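Local coordinates for tRNA (guanine(26)-N(2))-dimethyltransferase (Pyrococcus horikoshii, PDB 2DUL), which probably dimethylates the N2 atom of guanine 26 in a number of tRNAs, with S-adenosyl-L-methionine as methyl donor, at residues E8-I13 with I63-E68. Sequence-based numbering, arbitrary orientation.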
loop_
_atom_site.group_PDB
_atom_site.type_symbol
_atom_site.label_atom_id
_atom_site.label_comp_id
_atom_site.label_asym_id
_atom_site.label_seq_id
_atom_site.Cartn_x
_atom_site.Cartn_y
_atom_site.Cartn_z
ATOM N N GLU A 8 -20.591 1.928 -6.861
ATOM C CA GLU A 8 -19.398 2.424 -6.184
ATOM C C GLU A 8 -18.693 3.349 -7.165
ATOM O O GLU A 8 -18.221 2.906 -8.212
ATOM C CB GLU A 8 -18.463 1.277 -5.793
ATOM C CG GLU A 8 -17.116 1.766 -5.264
ATOM C CD GLU A 8 -16.188 0.644 -4.839
ATOM O OE1 GLU A 8 -14.961 0.820 -4.986
ATOM O OE2 GLU A 8 -16.675 -0.399 -4.344
ATOM N N GLY A 9 -18.622 4.631 -6.822
ATOM C CA GLY A 9 -18.001 5.588 -7.717
ATOM C C GLY A 9 -18.886 5.694 -8.946
ATOM O O GLY A 9 -20.113 5.684 -8.829
ATOM N N LYS A 10 -18.280 5.777 -10.125
ATOM C CA LYS A 10 -19.046 5.870 -11.362
ATOM C C LYS A 10 -19.479 4.498 -11.882
ATOM O O LYS A 10 -20.133 4.398 -12.919
ATOM C CB LYS A 10 -18.223 6.587 -12.438
ATOM C CG LYS A 10 -17.956 8.052 -12.133
ATOM C CD LYS A 10 -17.173 8.719 -13.253
ATOM C CE LYS A 10 -16.922 10.191 -12.948
ATOM N NZ LYS A 10 -16.023 10.813 -13.963
ATOM N N ALA A 11 -19.127 3.445 -11.154
ATOM C CA ALA A 11 -19.466 2.091 -11.579
ATOM C C ALA A 11 -20.720 1.501 -10.942
ATOM O O ALA A 11 -21.000 1.717 -9.765
ATOM C CB ALA A 11 -18.284 1.160 -11.323
ATOM N N LYS A 12 -21.466 0.749 -11.745
ATOM C CA LYS A 12 -22.677 0.070 -11.294
ATOM C C LYS A 12 -22.399 -1.409 -11.521
ATOM O O LYS A 12 -22.101 -1.823 -12.644
ATOM C CB LYS A 12 -23.886 0.511 -12.121
ATOM C CG LYS A 12 -24.188 1.995 -12.022
ATOM C CD LYS A 12 -25.460 2.360 -12.776
ATOM C CE LYS A 12 -25.672 3.864 -12.786
ATOM N NZ LYS A 12 -24.538 4.562 -13.461
ATOM N N ILE A 13 -22.474 -2.204 -10.461
ATOM C CA ILE A 13 -22.197 -3.628 -10.585
ATOM C C ILE A 13 -23.194 -4.517 -9.862
ATOM O O ILE A 13 -23.954 -4.066 -9.008
ATOM C CB ILE A 13 -20.798 -3.975 -10.032
ATOM C CG1 ILE A 13 -20.730 -3.604 -8.548
ATOM C CG2 ILE A 13 -19.721 -3.249 -10.832
ATOM C CD1 ILE A 13 -19.515 -4.145 -7.829
ATOM N N ILE A 63 -13.090 -2.032 -13.429
ATOM C CA ILE A 63 -14.165 -1.242 -14.020
ATOM C C ILE A 63 -14.003 0.226 -13.625
ATOM O O ILE A 63 -14.168 1.120 -14.458
ATOM C CB ILE A 63 -15.551 -1.768 -13.578
ATOM C CG1 ILE A 63 -15.824 -3.109 -14.266
ATOM C CG2 ILE A 63 -16.641 -0.759 -13.936
ATOM C CD1 ILE A 63 -16.977 -3.890 -13.669
ATOM N N ARG A 64 -13.666 0.485 -12.365
ATOM C CA ARG A 64 -13.477 1.868 -11.937
ATOM C C ARG A 64 -12.231 2.462 -12.597
ATOM O O ARG A 64 -12.202 3.647 -12.924
ATOM C CB ARG A 64 -13.387 1.958 -10.413
ATOM C CG ARG A 64 -14.709 1.630 -9.727
ATOM C CD ARG A 64 -14.697 2.075 -8.280
ATOM N NE ARG A 64 -14.490 3.515 -8.163
ATOM C CZ ARG A 64 -14.171 4.132 -7.029
ATOM N NH1 ARG A 64 -14.026 3.433 -5.908
ATOM N NH2 ARG A 64 -13.981 5.445 -7.017
ATOM N N PHE A 65 -11.201 1.646 -12.800
ATOM C CA PHE A 65 -9.991 2.133 -13.469
ATOM C C PHE A 65 -10.393 2.638 -14.856
ATOM O O PHE A 65 -10.003 3.728 -15.276
ATOM C CB PHE A 65 -8.971 1.004 -13.645
ATOM C CG PHE A 65 -8.246 0.619 -12.382
ATOM C CD1 PHE A 65 -7.424 -0.508 -12.366
ATOM C CD2 PHE A 65 -8.368 1.376 -11.219
ATOM C CE1 PHE A 65 -6.736 -0.876 -11.211
ATOM C CE2 PHE A 65 -7.683 1.015 -10.060
ATOM C CZ PHE A 65 -6.866 -0.113 -10.057
ATOM N N ALA A 66 -11.177 1.827 -15.559
ATOM C CA ALA A 66 -11.631 2.163 -16.903
ATOM C C ALA A 66 -12.556 3.383 -16.935
ATOM O O ALA A 66 -12.425 4.246 -17.808
ATOM C CB ALA A 66 -12.333 0.956 -17.531
ATOM N N LEU A 67 -13.477 3.463 -15.979
ATOM C CA LEU A 67 -14.422 4.580 -15.937
ATOM C C LEU A 67 -13.910 5.876 -15.320
ATOM O O LEU A 67 -14.398 6.956 -15.661
ATOM C CB LEU A 67 -15.692 4.179 -15.173
ATOM C CG LEU A 67 -16.617 3.101 -15.735
ATOM C CD1 LEU A 67 -17.632 2.696 -14.664
ATOM C CD2 LEU A 67 -17.318 3.615 -16.985
ATOM N N GLU A 68 -12.928 5.783 -14.427
ATOM C CA GLU A 68 -12.455 6.969 -13.721
ATOM C C GLU A 68 -10.999 7.400 -13.852
ATOM O O GLU A 68 -10.579 8.336 -13.177
ATOM C CB GLU A 68 -12.793 6.806 -12.236
ATOM C CG GLU A 68 -14.266 6.508 -11.986
ATOM C CD GLU A 68 -14.566 6.155 -10.540
ATOM O OE1 GLU A 68 -14.052 6.851 -9.638
ATOM O OE2 GLU A 68 -15.325 5.186 -10.305
HETATM O O HOH W 1 -13.052 10.270 -12.859
#
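E68 OE2 accepts a nearly straight hydrogen bond (163°) from the backbone N of K10 at 3.0 Å, the donor lying well above the carboxylate plane. R64 NE, 2.8 Å from the same E68 OE2, approaches from the opposite face, so two donors grip this oxygen. R64 NH2 also binds E68 OE1, on its syn side at 3.0 Å; this side-on pairing within the helix fixes the guanidinium rotation. The remaining nitrogen, R64 NH1, makes a salt bridge to the E8 carboxylate, its hydrogen bond using the anti lone pair of E8 OE1 (2.9 Å), with the carboxylate and guanidinium planes 79° apart. A bend at chi3 (60°) turns the head of R64 along the helix to E68, while G9 CA lies over one guanidinium face, toward its periphery. E8 to A11 form a type II' turn, the tip of an N-terminal β-hairpin of strands 4-8 and 11-15, which packs on helix 60-68 of the class I-like methyltransferase domain. Beside these polar groups, A11 CB rests 3.6 Å from I63 CG2, and L67 CD1 reaches the K10 carbonyl and A11 CA. Further along the strand, I13 CG2 meets I63 CD1 at 4.0 Å. On the exposed side, the extended K10 chain runs over E68 CG, and a water links K10 NZ to E68 O. In the second shell, R36 NE, from a residue predicted to bind S-adenosyl-L-methionine, forms another salt bridge to E8 OE1, Y28 OH hydrogen-bonds to E8 OE2, and D37 pairs with R64 NH2.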